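Local coordinates for protein manganese-dependent inorganic pyrophosphatase (Methanocaldococcus jannaschii, PDB 2EB0) that probably hydrolyses inorganic diphosphate to two phosphates as a manganese-dependent, family II (class C) pyrophosphatase with two metal ions per subunit, at residues B[33-38]-B[48-53]; B[80-85]-B[93-98]; B[149-154]-B[174-179]; B[198-203]-B[238-243]. All coordinates share one frame; numbering follows the deposited sequence.

Contact 1. Residues B[33-38]-B[48-53]; sequences GDINPE and VMEPEL
Glu50 reaches out from its backbone to set its carboxylate oxygen OE1 against the branch methyl of Ile35, and the two side chains cross obliquely. Its CG lies anti to the backbone N (chi1 -178°) and the rest of the chain is extended, which carries the carboxylate across to the other segment. The touch is narrow: OE1 stands 3.1 Å from Ile35 CG2 and 3.9 Å from Ile35 CB, a short oxygen-to-methyl approach without a hydrogen bond. On Ile35 it is the branch methyl, set between the backbone N and the carbonyl carbon, that meets Glu50; Ile35 also packs on Glu40 and Leu43 of helix 37-45. At the other end of the contact, Leu53 lays its CD1 methyl 3.7 Å from Gly33 N and 4.0 Å from Gly33 CA, so one methyl rests on bare backbone. Arg31 forms only long, weak ion pairs with Glu50 and Asp34, but its NE hydrogen-bonds Pro51 O. Backbone bonds between Glu52 and Arg31 hold strand 52-53 beside strand 28-31. The arrangement belongs to a beta-alpha-beta crossover, in which helix 37-45 links strand 28-31 to strand 52-53, an outermost strand of the parallel sheet of the DHH domain.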
loop_
_atom_site.group_PDB
_atom_site.type_symbol
_atom_site.label_atom_id
_atom_site.label_comp_id
_atom_site.label_asym_id
_atom_site.label_seq_id
_atom_site.Cartn_x
_atom_site.Cartn_y
_atom_site.Cartn_z
ATOM N N GLY B 33 -8.913 -7.370 20.287
ATOM C CA GLY B 33 -8.848 -6.905 21.665
ATOM C C GLY B 33 -10.208 -6.558 22.246
ATOM O O GLY B 33 -11.232 -6.748 21.593
ATOM N N ASP B 34 -10.226 -6.049 23.473
ATOM C CA ASP B 34 -11.484 -5.690 24.119
ATOM C C ASP B 34 -12.030 -4.374 23.597
ATOM O O ASP B 34 -11.276 -3.491 23.207
ATOM C CB ASP B 34 -11.310 -5.616 25.635
ATOM C CG ASP B 34 -11.234 -6.985 26.276
ATOM O OD1 ASP B 34 -12.147 -7.804 26.034
ATOM O OD2 ASP B 34 -10.267 -7.242 27.023
ATOM N N ILE B 35 -13.353 -4.260 23.592
ATOM C CA ILE B 35 -14.041 -3.065 23.108
ATOM C C ILE B 35 -14.040 -1.953 24.159
ATOM O O ILE B 35 -14.196 -2.219 25.349
ATOM C CB ILE B 35 -15.489 -3.425 22.726
ATOM C CG1 ILE B 35 -16.320 -2.173 22.488
ATOM C CG2 ILE B 35 -16.108 -4.242 23.819
ATOM C CD1 ILE B 35 -17.750 -2.480 22.104
ATOM N N ASN B 36 -13.851 -0.712 23.724
ATOM C CA ASN B 36 -13.835 0.401 24.663
ATOM C C ASN B 36 -15.259 0.898 24.933
ATOM O O ASN B 36 -16.204 0.496 24.252
ATOM C CB ASN B 36 -12.958 1.547 24.134
ATOM C CG ASN B 36 -13.514 2.184 22.876
ATOM O OD1 ASN B 36 -14.729 2.297 22.705
ATOM N ND2 ASN B 36 -12.627 2.621 21.996
ATOM N N PRO B 37 -15.432 1.776 25.938
ATOM C CA PRO B 37 -16.760 2.310 26.275
ATOM C C PRO B 37 -17.499 2.952 25.088
ATOM O O PRO B 37 -18.699 2.759 24.915
ATOM C CB PRO B 37 -16.453 3.328 27.375
ATOM C CG PRO B 37 -15.250 2.739 28.045
ATOM C CD PRO B 37 -14.411 2.294 26.868
ATOM N N GLU B 38 -16.773 3.710 24.278
ATOM C CA GLU B 38 -17.372 4.376 23.128
ATOM C C GLU B 38 -17.996 3.395 22.143
ATOM O O GLU B 38 -19.110 3.590 21.668
ATOM C CB GLU B 38 -16.315 5.206 22.402
ATOM C CG GLU B 38 -16.796 5.810 21.088
ATOM C CD GLU B 38 -15.648 6.214 20.184
ATOM O OE1 GLU B 38 -14.900 7.149 20.531
ATOM O OE2 GLU B 38 -15.486 5.584 19.124
ATOM N N VAL B 48 -26.361 -3.796 17.283
ATOM C CA VAL B 48 -25.410 -4.641 16.577
ATOM C C VAL B 48 -24.594 -5.462 17.571
ATOM O O VAL B 48 -24.109 -4.939 18.565
ATOM C CB VAL B 48 -24.453 -3.780 15.704
ATOM C CG1 VAL B 48 -23.371 -4.658 15.070
ATOM C CG2 VAL B 48 -25.262 -3.063 14.609
ATOM N N MET B 49 -24.446 -6.749 17.294
ATOM C CA MET B 49 -23.685 -7.641 18.169
ATOM C C MET B 49 -22.179 -7.417 18.065
ATOM O O MET B 49 -21.657 -7.097 16.995
ATOM C CB MET B 49 -24.005 -9.100 17.836
ATOM C CG MET B 49 -25.498 -9.431 17.859
ATOM S SD MET B 49 -26.304 -9.031 19.436
ATOM C CE MET B 49 -27.085 -7.451 19.026
ATOM N N GLU B 50 -21.493 -7.586 19.189
ATOM C CA GLU B 50 -20.044 -7.426 19.271
ATOM C C GLU B 50 -19.329 -8.579 18.558
ATOM O O GLU B 50 -19.592 -9.736 18.845
ATOM C CB GLU B 50 -19.624 -7.411 20.739
ATOM C CG GLU B 50 -18.146 -7.212 20.975
ATOM C CD GLU B 50 -17.746 -7.532 22.405
ATOM O OE1 GLU B 50 -16.615 -7.174 22.806
ATOM O OE2 GLU B 50 -18.560 -8.152 23.124
ATOM N N PRO B 51 -18.396 -8.270 17.644
ATOM C CA PRO B 51 -17.621 -9.254 16.868
ATOM C C PRO B 51 -16.855 -10.231 17.754
ATOM O O PRO B 51 -16.419 -9.869 18.843
ATOM C CB PRO B 51 -16.654 -8.389 16.060
ATOM C CG PRO B 51 -17.300 -7.050 16.033
ATOM C CD PRO B 51 -17.893 -6.911 17.394
ATOM N N GLU B 52 -16.661 -11.455 17.271
ATOM C CA GLU B 52 -15.942 -12.468 18.040
ATOM C C GLU B 52 -14.460 -12.111 18.180
ATOM O O GLU B 52 -13.853 -11.531 17.279
ATOM C CB GLU B 52 -16.074 -13.844 17.376
ATOM C CG GLU B 52 -15.107 -14.072 16.219
ATOM C CD GLU B 52 -15.206 -15.471 15.645
ATOM O OE1 GLU B 52 -16.136 -15.727 14.850
ATOM O OE2 GLU B 52 -14.357 -16.318 16.000
ATOM N N LEU B 53 -13.890 -12.463 19.324
ATOM C CA LEU B 53 -12.486 -12.203 19.608
ATOM C C LEU B 53 -11.587 -13.350 19.137
ATOM O O LEU B 53 -11.859 -14.504 19.428
ATOM C CB LEU B 53 -12.289 -12.025 21.112
ATOM C CG LEU B 53 -10.830 -12.028 21.581
ATOM C CD1 LEU B 53 -10.186 -10.654 21.334
ATOM C CD2 LEU B 53 -10.786 -12.366 23.057
#

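Contact 2. Residues B[80-85]-B[93-98]; sequences GKLIAI and LTTTEP
Glu97 OE1 accepts a hydrogen bond of 2.7 Å from a water that also donates to Leu82 O, 2.8 Å from the water oxygen. This one water therefore bridges a carboxylate and a strand carbonyl that do not bond directly. Lys81 NZ stands 4.0 Å from Glu97 OE1, beyond a salt bridge, yet close enough that its charge would probably steady the carboxylate. The two side chains cross at about a right angle, the lysine being bent at chi2 and the glutamate extended beyond CG. Deeper in, the contact is apolar: Leu82 CD1 meets Thr95 CG2 at 4.0 Å, and the terminal methyl Ile85 CD1 meets Leu93 CD1 at the same separation. Thr95 divides its branches, its methyl facing Leu82 while OG1 donates to Glu97 O at 3.0 Å, from above the carbonyl plane (41° out of it). Val91 N of the second subunit also bonds to this hydroxyl. A valine here would probably leave both Glu97 O and that neighbouring amide without their hydroxyl partner. Strand 81-87 runs between strands 61-65 and 100-103, bonded by backbone to Ile62 and Leu64 on one and Leu100 on the other, and the loop 93-98 passes beside it at the subunit interface.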
loop_
_atom_site.group_PDB
_atom_site.type_symbol
_atom_site.label_atom_id
_atom_site.label_comp_id
_atom_site.label_asym_id
_atom_site.label_seq_id
_atom_site.Cartn_x
_atom_site.Cartn_y
_atom_site.Cartn_z
ATOM N N GLY B 80 -0.880 -16.793 8.630
ATOM C CA GLY B 80 -2.220 -16.712 8.092
ATOM C C GLY B 80 -2.148 -16.470 6.599
ATOM O O GLY B 80 -1.066 -16.335 6.043
ATOM N N LYS B 81 -3.302 -16.417 5.950
ATOM C CA LYS B 81 -3.370 -16.180 4.514
ATOM C C LYS B 81 -3.948 -14.777 4.298
ATOM O O LYS B 81 -5.167 -14.609 4.218
ATOM C CB LYS B 81 -4.270 -17.234 3.868
ATOM C CG LYS B 81 -3.988 -17.529 2.409
ATOM C CD LYS B 81 -4.612 -16.510 1.478
ATOM C CE LYS B 81 -4.466 -16.960 0.026
ATOM N NZ LYS B 81 -5.053 -15.989 -0.937
ATOM N N LEU B 82 -3.064 -13.780 4.205
ATOM C CA LEU B 82 -3.466 -12.383 4.011
ATOM C C LEU B 82 -4.132 -12.167 2.649
ATOM O O LEU B 82 -3.478 -12.267 1.610
ATOM C CB LEU B 82 -2.245 -11.466 4.125
ATOM C CG LEU B 82 -2.348 -10.202 4.987
ATOM C CD1 LEU B 82 -1.208 -9.248 4.620
ATOM C CD2 LEU B 82 -3.691 -9.521 4.774
ATOM N N ILE B 83 -5.428 -11.859 2.667
ATOM C CA ILE B 83 -6.208 -11.629 1.450
ATOM C C ILE B 83 -6.236 -10.154 1.014
ATOM O O ILE B 83 -6.057 -9.839 -0.168
ATOM C CB ILE B 83 -7.683 -12.077 1.640
ATOM C CG1 ILE B 83 -7.746 -13.568 1.980
ATOM C CG2 ILE B 83 -8.501 -11.761 0.384
ATOM C CD1 ILE B 83 -7.380 -14.492 0.831
ATOM N N ALA B 84 -6.470 -9.248 1.960
ATOM C CA ALA B 84 -6.546 -7.830 1.615
ATOM C C ALA B 84 -6.291 -6.898 2.786
ATOM O O ALA B 84 -6.243 -7.318 3.941
ATOM C CB ALA B 84 -7.934 -7.511 1.013
ATOM N N ILE B 85 -6.120 -5.623 2.461
ATOM C CA ILE B 85 -5.926 -4.589 3.462
ATOM C C ILE B 85 -6.710 -3.362 3.008
ATOM O O ILE B 85 -6.497 -2.859 1.901
ATOM C CB ILE B 85 -4.439 -4.205 3.631
ATOM C CG1 ILE B 85 -3.651 -5.394 4.198
ATOM C CG2 ILE B 85 -4.323 -3.014 4.563
ATOM C CD1 ILE B 85 -2.180 -5.105 4.443
ATOM N N LEU B 93 3.177 -2.591 6.308
ATOM C CA LEU B 93 3.306 -4.032 6.107
ATOM C C LEU B 93 3.733 -4.381 4.698
ATOM O O LEU B 93 3.124 -3.920 3.739
ATOM C CB LEU B 93 1.973 -4.753 6.359
ATOM C CG LEU B 93 1.454 -5.041 7.767
ATOM C CD1 LEU B 93 0.161 -5.842 7.662
ATOM C CD2 LEU B 93 2.491 -5.827 8.562
ATOM N N THR B 94 4.777 -5.195 4.573
ATOM C CA THR B 94 5.222 -5.658 3.266
ATOM C C THR B 94 4.552 -7.016 3.154
ATOM O O THR B 94 4.279 -7.659 4.172
ATOM C CB THR B 94 6.736 -5.877 3.197
ATOM O OG1 THR B 94 7.086 -7.000 4.013
ATOM C CG2 THR B 94 7.482 -4.645 3.672
ATOM N N THR B 95 4.279 -7.455 1.933
ATOM C CA THR B 95 3.635 -8.743 1.727
ATOM C C THR B 95 4.504 -9.638 0.851
ATOM O O THR B 95 5.379 -9.167 0.126
ATOM C CB THR B 95 2.245 -8.593 1.058
ATOM O OG1 THR B 95 2.405 -8.050 -0.259
ATOM C CG2 THR B 95 1.337 -7.678 1.893
ATOM N N THR B 96 4.247 -10.936 0.922
ATOM C CA THR B 96 5.015 -11.910 0.168
ATOM C C THR B 96 4.459 -12.179 -1.225
ATOM O O THR B 96 5.124 -12.789 -2.057
ATOM C CB THR B 96 5.091 -13.231 0.944
ATOM O OG1 THR B 96 5.642 -14.250 0.102
ATOM C CG2 THR B 96 3.702 -13.647 1.417
ATOM N N GLU B 97 3.239 -11.722 -1.477
ATOM C CA GLU B 97 2.606 -11.914 -2.773
ATOM C C GLU B 97 1.641 -10.764 -3.028
ATOM O O GLU B 97 1.232 -10.074 -2.090
ATOM C CB GLU B 97 1.823 -13.225 -2.795
ATOM C CG GLU B 97 0.678 -13.248 -1.801
ATOM C CD GLU B 97 -0.457 -14.156 -2.226
ATOM O OE1 GLU B 97 -1.436 -14.272 -1.461
ATOM O OE2 GLU B 97 -0.380 -14.749 -3.321
ATOM N N PRO B 98 1.268 -10.545 -4.299
ATOM C CA PRO B 98 0.338 -9.466 -4.643
ATOM C C PRO B 98 -0.948 -9.644 -3.857
ATOM O O PRO B 98 -1.450 -10.755 -3.708
ATOM C CB PRO B 98 0.140 -9.644 -6.142
ATOM C CG PRO B 98 1.492 -10.112 -6.582
ATOM C CD PRO B 98 1.815 -11.166 -5.519
HETATM O O HOH W 1 -1.012 -13.384 1.088
#

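Contact 3. Residues B[149-154]-B[174-179]; sequences VLFKSP and SNIEEF
Phe151 turns the edge of its ring to Ile176, whose branch methyl CG2 lies near the ring plane, 4.1 Å from Phe151 CE1; the two side chains stand at about a right angle. Together with the buried Leu150 they make up the enclosed part of the contact. Ile144 and Ala164 also pack on the ring, and Ile145 and Ala168 on Ile176, which places this apolar patch among helices 134-148, 158-171 and 176-188. The segment 149-154 leaves helix 134-148 through a Schellman motif, with Val149 as the positive-phi C-prime residue, Leu150 N bonded to Ile145 O and Val149 N to Ser146 O. Leu150 and Phe151 keep positive phi as well (58° and 60°), and both side chains set out toward the first turn of helix 176-188. The outer side belongs to the exposed Glu177. Its CG is anti to the carbonyl carbon and the chain bends at chi2 (-52°), bringing the carboxylate back against the leucine. There Glu177 OE1 lies 3.6 Å from Leu150 CD1 and Glu177 OE2 lies 3.7 Å from Leu150 CD2, with no hydrogen bond across the segments. The same OE2 comes to 4.4 Å from Phe151 CE1, again at the ring edge. Glu178, beyond it, is exposed and points away, but the helix start is fastened within its own segment, where the N-cap Asn175 OD1 accepts from Glu178 N at 2.6 Å.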
loop_
_atom_site.group_PDB
_atom_site.type_symbol
_atom_site.label_atom_id
_atom_site.label_comp_id
_atom_site.label_asym_id
_atom_site.label_seq_id
_atom_site.Cartn_x
_atom_site.Cartn_y
_atom_site.Cartn_z
ATOM N N VAL B 149 -12.985 12.718 15.429
ATOM C CA VAL B 149 -13.253 13.471 16.648
ATOM C C VAL B 149 -14.234 14.582 16.266
ATOM O O VAL B 149 -13.993 15.771 16.505
ATOM C CB VAL B 149 -11.972 14.111 17.228
ATOM C CG1 VAL B 149 -12.260 14.668 18.617
ATOM C CG2 VAL B 149 -10.843 13.083 17.267
ATOM N N LEU B 150 -15.338 14.168 15.662
ATOM C CA LEU B 150 -16.379 15.078 15.212
ATOM C C LEU B 150 -15.826 16.114 14.237
ATOM O O LEU B 150 -16.050 17.315 14.387
ATOM C CB LEU B 150 -17.044 15.776 16.400
ATOM C CG LEU B 150 -18.577 15.853 16.368
ATOM C CD1 LEU B 150 -19.033 17.020 17.228
ATOM C CD2 LEU B 150 -19.084 16.042 14.955
ATOM N N PHE B 151 -15.082 15.634 13.249
ATOM C CA PHE B 151 -14.512 16.483 12.212
ATOM C C PHE B 151 -13.564 17.569 12.718
ATOM O O PHE B 151 -13.340 18.566 12.038
ATOM C CB PHE B 151 -15.644 17.120 11.409
ATOM C CG PHE B 151 -16.763 16.168 11.097
ATOM C CD1 PHE B 151 -18.028 16.360 11.641
ATOM C CD2 PHE B 151 -16.547 15.070 10.267
ATOM C CE1 PHE B 151 -19.066 15.468 11.362
ATOM C CE2 PHE B 151 -17.567 14.176 9.981
ATOM C CZ PHE B 151 -18.834 14.373 10.530
ATOM N N LYS B 152 -12.997 17.370 13.904
ATOM C CA LYS B 152 -12.073 18.347 14.461
ATOM C C LYS B 152 -10.640 18.008 14.072
ATOM O O LYS B 152 -9.809 18.894 13.885
ATOM C CB LYS B 152 -12.210 18.393 15.983
ATOM C CG LYS B 152 -13.590 18.824 16.439
ATOM C CD LYS B 152 -13.690 18.904 17.947
ATOM C CE LYS B 152 -15.028 19.502 18.344
ATOM N NZ LYS B 152 -15.124 19.778 19.803
ATOM N N SER B 153 -10.355 16.719 13.943
ATOM C CA SER B 153 -9.017 16.273 13.577
ATOM C C SER B 153 -8.629 16.695 12.162
ATOM O O SER B 153 -9.473 16.773 11.268
ATOM C CB SER B 153 -8.925 14.755 13.692
ATOM O OG SER B 153 -7.716 14.294 13.130
ATOM N N PRO B 154 -7.336 16.979 11.941
ATOM C CA PRO B 154 -6.882 17.388 10.610
ATOM C C PRO B 154 -6.938 16.278 9.561
ATOM O O PRO B 154 -6.661 16.519 8.389
ATOM C CB PRO B 154 -5.468 17.908 10.869
ATOM C CG PRO B 154 -5.032 17.135 12.056
ATOM C CD PRO B 154 -6.263 17.151 12.931
ATOM N N SER B 174 -30.918 12.338 12.702
ATOM C CA SER B 174 -31.244 13.697 12.271
ATOM C C SER B 174 -30.242 14.789 12.640
ATOM O O SER B 174 -30.105 15.770 11.915
ATOM C CB SER B 174 -32.625 14.086 12.806
ATOM O OG SER B 174 -32.659 14.007 14.220
ATOM N N ASN B 175 -29.552 14.627 13.765
ATOM C CA ASN B 175 -28.584 15.626 14.213
ATOM C C ASN B 175 -27.222 14.999 14.508
ATOM O O ASN B 175 -27.006 14.465 15.594
ATOM C CB ASN B 175 -29.114 16.323 15.471
ATOM C CG ASN B 175 -28.304 17.548 15.848
ATOM O OD1 ASN B 175 -27.092 17.476 16.044
ATOM N ND2 ASN B 175 -28.978 18.685 15.959
ATOM N N ILE B 176 -26.302 15.087 13.550
ATOM C CA ILE B 176 -24.968 14.515 13.706
ATOM C C ILE B 176 -24.188 15.173 14.843
ATOM O O ILE B 176 -23.442 14.502 15.567
ATOM C CB ILE B 176 -24.143 14.654 12.402
ATOM C CG1 ILE B 176 -24.776 13.821 11.284
ATOM C CG2 ILE B 176 -22.706 14.219 12.641
ATOM C CD1 ILE B 176 -24.084 13.983 9.915
ATOM N N GLU B 177 -24.359 16.481 14.999
ATOM C CA GLU B 177 -23.660 17.221 16.042
ATOM C C GLU B 177 -24.002 16.748 17.444
ATOM O O GLU B 177 -23.124 16.647 18.298
ATOM C CB GLU B 177 -23.959 18.715 15.919
ATOM C CG GLU B 177 -23.357 19.349 14.683
ATOM C CD GLU B 177 -21.874 19.060 14.557
ATOM O OE1 GLU B 177 -21.126 19.360 15.515
ATOM O OE2 GLU B 177 -21.458 18.531 13.505
ATOM N N GLU B 178 -25.278 16.469 17.684
ATOM C CA GLU B 178 -25.722 16.003 18.997
ATOM C C GLU B 178 -25.217 14.589 19.260
ATOM O O GLU B 178 -24.744 14.292 20.353
ATOM C CB GLU B 178 -27.246 16.023 19.095
ATOM C CG GLU B 178 -27.837 17.408 19.174
ATOM C CD GLU B 178 -29.335 17.381 19.369
ATOM O OE1 GLU B 178 -29.928 18.466 19.546
ATOM O OE2 GLU B 178 -29.918 16.275 19.345
ATOM N N PHE B 179 -25.331 13.721 18.258
ATOM C CA PHE B 179 -24.856 12.351 18.394
ATOM C C PHE B 179 -23.349 12.383 18.639
ATOM O O PHE B 179 -22.835 11.653 19.483
ATOM C CB PHE B 179 -25.175 11.551 17.131
ATOM C CG PHE B 179 -24.604 10.163 17.133
ATOM C CD1 PHE B 179 -24.553 9.415 18.308
ATOM C CD2 PHE B 179 -24.130 9.593 15.956
ATOM C CE1 PHE B 179 -24.034 8.111 18.310
ATOM C CE2 PHE B 179 -23.610 8.292 15.944
ATOM C CZ PHE B 179 -23.563 7.550 17.125
#

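Contact 4. Residues B[198-203]-B[238-243]; sequences IINMDF and EEKLKN
Lys240 lays the end of its chain over one face of the Phe203 ring. Its CE sits 3.6 Å from Phe203 CE2 and 3.7 Å from the ring centroid, a CH-pi contact offset toward the rim. Its ammonium NZ stands 4.8 Å from that centroid and 16° off the ring normal, so a cation-pi interaction accompanies the methylene packing. The lysine is extended as far as CE and bent only at chi4 (62°), which turns NZ toward a water. That water accepts from Lys240 NZ at 2.7 Å and donates to Asn200 OD1 at 2.7 Å, while the direct distance from Asn200 OD1 to Lys240 NZ is 4.4 Å. A second anchor is Glu244, which forms a salt bridge with the ammonium. Replacing Phe203 by an alanine would probably open a gap under the lysine methylenes and leave the ammonium without its aromatic face. Farther out, Ile249 of strand 248-255 packs on both Phe203 and Lys240, and Ile199 packs on Ile233, Leu236 and Leu237 of helix 230-243. The lysine-on-aromatic contact joins helix 230-243 to the end of helix 195-201, next to strand 204-208, within the alpha/beta DHHA2 domain, where both helices pack on strand 248-255 of the mixed sheet.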
loop_
_atom_site.group_PDB
_atom_site.type_symbol
_atom_site.label_atom_id
_atom_site.label_comp_id
_atom_site.label_asym_id
_atom_site.label_seq_id
_atom_site.Cartn_x
_atom_site.Cartn_y
_atom_site.Cartn_z
ATOM N N ILE B 198 -6.232 3.565 31.172
ATOM C CA ILE B 198 -6.071 4.699 30.271
ATOM C C ILE B 198 -4.903 4.467 29.320
ATOM O O ILE B 198 -4.952 4.838 28.150
ATOM C CB ILE B 198 -5.815 5.987 31.071
ATOM C CG1 ILE B 198 -7.067 6.337 31.880
ATOM C CG2 ILE B 198 -5.431 7.116 30.135
ATOM C CD1 ILE B 198 -6.882 7.481 32.813
ATOM N N ILE B 199 -3.857 3.837 29.831
ATOM C CA ILE B 199 -2.678 3.563 29.038
ATOM C C ILE B 199 -2.918 2.521 27.954
ATOM O O ILE B 199 -2.532 2.711 26.804
ATOM C CB ILE B 199 -1.520 3.097 29.941
ATOM C CG1 ILE B 199 -0.889 4.312 30.615
ATOM C CG2 ILE B 199 -0.491 2.312 29.132
ATOM C CD1 ILE B 199 0.142 3.964 31.653
ATOM N N ASN B 200 -3.571 1.429 28.319
ATOM C CA ASN B 200 -3.815 0.356 27.368
ATOM C C ASN B 200 -5.009 0.540 26.446
ATOM O O ASN B 200 -5.093 -0.109 25.404
ATOM C CB ASN B 200 -3.956 -0.972 28.118
ATOM C CG ASN B 200 -2.680 -1.372 28.836
ATOM O OD1 ASN B 200 -1.581 -1.247 28.292
ATOM N ND2 ASN B 200 -2.823 -1.873 30.056
ATOM N N MET B 201 -5.929 1.421 26.817
ATOM C CA MET B 201 -7.120 1.633 26.012
ATOM C C MET B 201 -6.838 1.915 24.539
ATOM O O MET B 201 -7.501 1.365 23.665
ATOM C CB MET B 201 -7.957 2.774 26.595
ATOM C CG MET B 201 -9.378 2.827 26.054
ATOM S SD MET B 201 -10.320 1.316 26.425
ATOM C CE MET B 201 -10.748 1.619 28.134
ATOM N N ASP B 202 -5.856 2.762 24.258
ATOM C CA ASP B 202 -5.559 3.106 22.870
ATOM C C ASP B 202 -4.067 3.247 22.603
ATOM O O ASP B 202 -3.614 4.247 22.058
ATOM C CB ASP B 202 -6.297 4.401 22.505
ATOM C CG ASP B 202 -6.096 4.807 21.061
ATOM O OD1 ASP B 202 -6.132 3.926 20.179
ATOM O OD2 ASP B 202 -5.917 6.015 20.805
ATOM N N PHE B 203 -3.311 2.222 22.974
ATOM C CA PHE B 203 -1.870 2.228 22.787
ATOM C C PHE B 203 -1.496 1.508 21.497
ATOM O O PHE B 203 -1.909 0.369 21.273
ATOM C CB PHE B 203 -1.196 1.534 23.971
ATOM C CG PHE B 203 0.224 1.938 24.178
ATOM C CD1 PHE B 203 0.546 2.948 25.079
ATOM C CD2 PHE B 203 1.246 1.328 23.460
ATOM C CE1 PHE B 203 1.870 3.348 25.261
ATOM C CE2 PHE B 203 2.576 1.722 23.634
ATOM C CZ PHE B 203 2.888 2.736 24.537
ATOM N N GLU B 238 7.050 4.395 32.334
ATOM C CA GLU B 238 8.480 4.197 32.519
ATOM C C GLU B 238 8.756 2.719 32.687
ATOM O O GLU B 238 9.768 2.208 32.211
ATOM C CB GLU B 238 8.981 4.960 33.748
ATOM C CG GLU B 238 9.043 6.462 33.553
ATOM C CD GLU B 238 9.652 7.187 34.740
ATOM O OE1 GLU B 238 9.061 7.141 35.839
ATOM O OE2 GLU B 238 10.724 7.806 34.575
ATOM N N GLU B 239 7.837 2.041 33.368
ATOM C CA GLU B 239 7.933 0.607 33.614
ATOM C C GLU B 239 7.693 -0.161 32.324
ATOM O O GLU B 239 8.391 -1.128 32.027
ATOM C CB GLU B 239 6.899 0.178 34.660
ATOM C CG GLU B 239 7.214 0.634 36.073
ATOM C CD GLU B 239 8.422 -0.075 36.656
ATOM O OE1 GLU B 239 8.821 0.259 37.792
ATOM O OE2 GLU B 239 8.972 -0.971 35.981
ATOM N N LYS B 240 6.693 0.274 31.566
ATOM C CA LYS B 240 6.354 -0.364 30.304
ATOM C C LYS B 240 7.533 -0.258 29.345
ATOM O O LYS B 240 7.850 -1.202 28.620
ATOM C CB LYS B 240 5.132 0.315 29.687
ATOM C CG LYS B 240 4.662 -0.304 28.387
ATOM C CD LYS B 240 3.378 0.370 27.884
ATOM C CE LYS B 240 2.878 -0.280 26.600
ATOM N NZ LYS B 240 2.522 -1.710 26.822
ATOM N N LEU B 241 8.185 0.900 29.361
ATOM C CA LEU B 241 9.323 1.160 28.489
ATOM C C LEU B 241 10.447 0.123 28.613
ATOM O O LEU B 241 10.784 -0.555 27.639
ATOM C CB LEU B 241 9.885 2.560 28.769
ATOM C CG LEU B 241 11.143 2.946 27.981
ATOM C CD1 LEU B 241 10.755 3.507 26.613
ATOM C CD2 LEU B 241 11.936 3.973 28.770
ATOM N N LYS B 242 11.018 -0.002 29.810
ATOM C CA LYS B 242 12.118 -0.938 30.030
ATOM C C LYS B 242 11.748 -2.423 30.026
ATOM O O LYS B 242 12.547 -3.257 29.589
ATOM C CB LYS B 242 12.847 -0.589 31.331
ATOM C CG LYS B 242 11.977 -0.572 32.566
ATOM C CD LYS B 242 12.780 -0.129 33.776
ATOM C CE LYS B 242 11.950 -0.177 35.053
ATOM N NZ LYS B 242 11.503 -1.562 35.371
ATOM N N ASN B 243 10.548 -2.761 30.487
ATOM C CA ASN B 243 10.140 -4.162 30.530
ATOM C C ASN B 243 9.737 -4.744 29.189
ATOM O O ASN B 243 9.874 -5.946 28.967
ATOM C CB ASN B 243 9.000 -4.357 31.528
ATOM C CG ASN B 243 9.390 -3.947 32.928
ATOM O OD1 ASN B 243 10.557 -4.043 33.313
ATOM N ND2 ASN B 243 8.417 -3.496 33.705
HETATM O O HOH W 2 0.945 -1.938 29.021
#

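In the fold
The four contacts follow one another along the chain, each closing before the next opens. Contacts 1 and 2 share the parallel sheet of the DHH domain, their centres about 25 Å apart, with contact 1 at the edge strand 52-53. The centre of contact 3 lies about 34 Å from that of contact 2, on the opposite side of the chain's centre, and its helix 176-188 precedes helix 195-201 of contact 4 in the chain. Contacts 1 and 4 touch directly, Asn36 CB lying 3.5 Å from Met201 SD, so the two domains meet there. Gly33 and the side chains of Ile85, Phe151 and Phe203, one from each contact, lie about 12 or 13 Å from a bound manganese, too far for any of them to be a ligand.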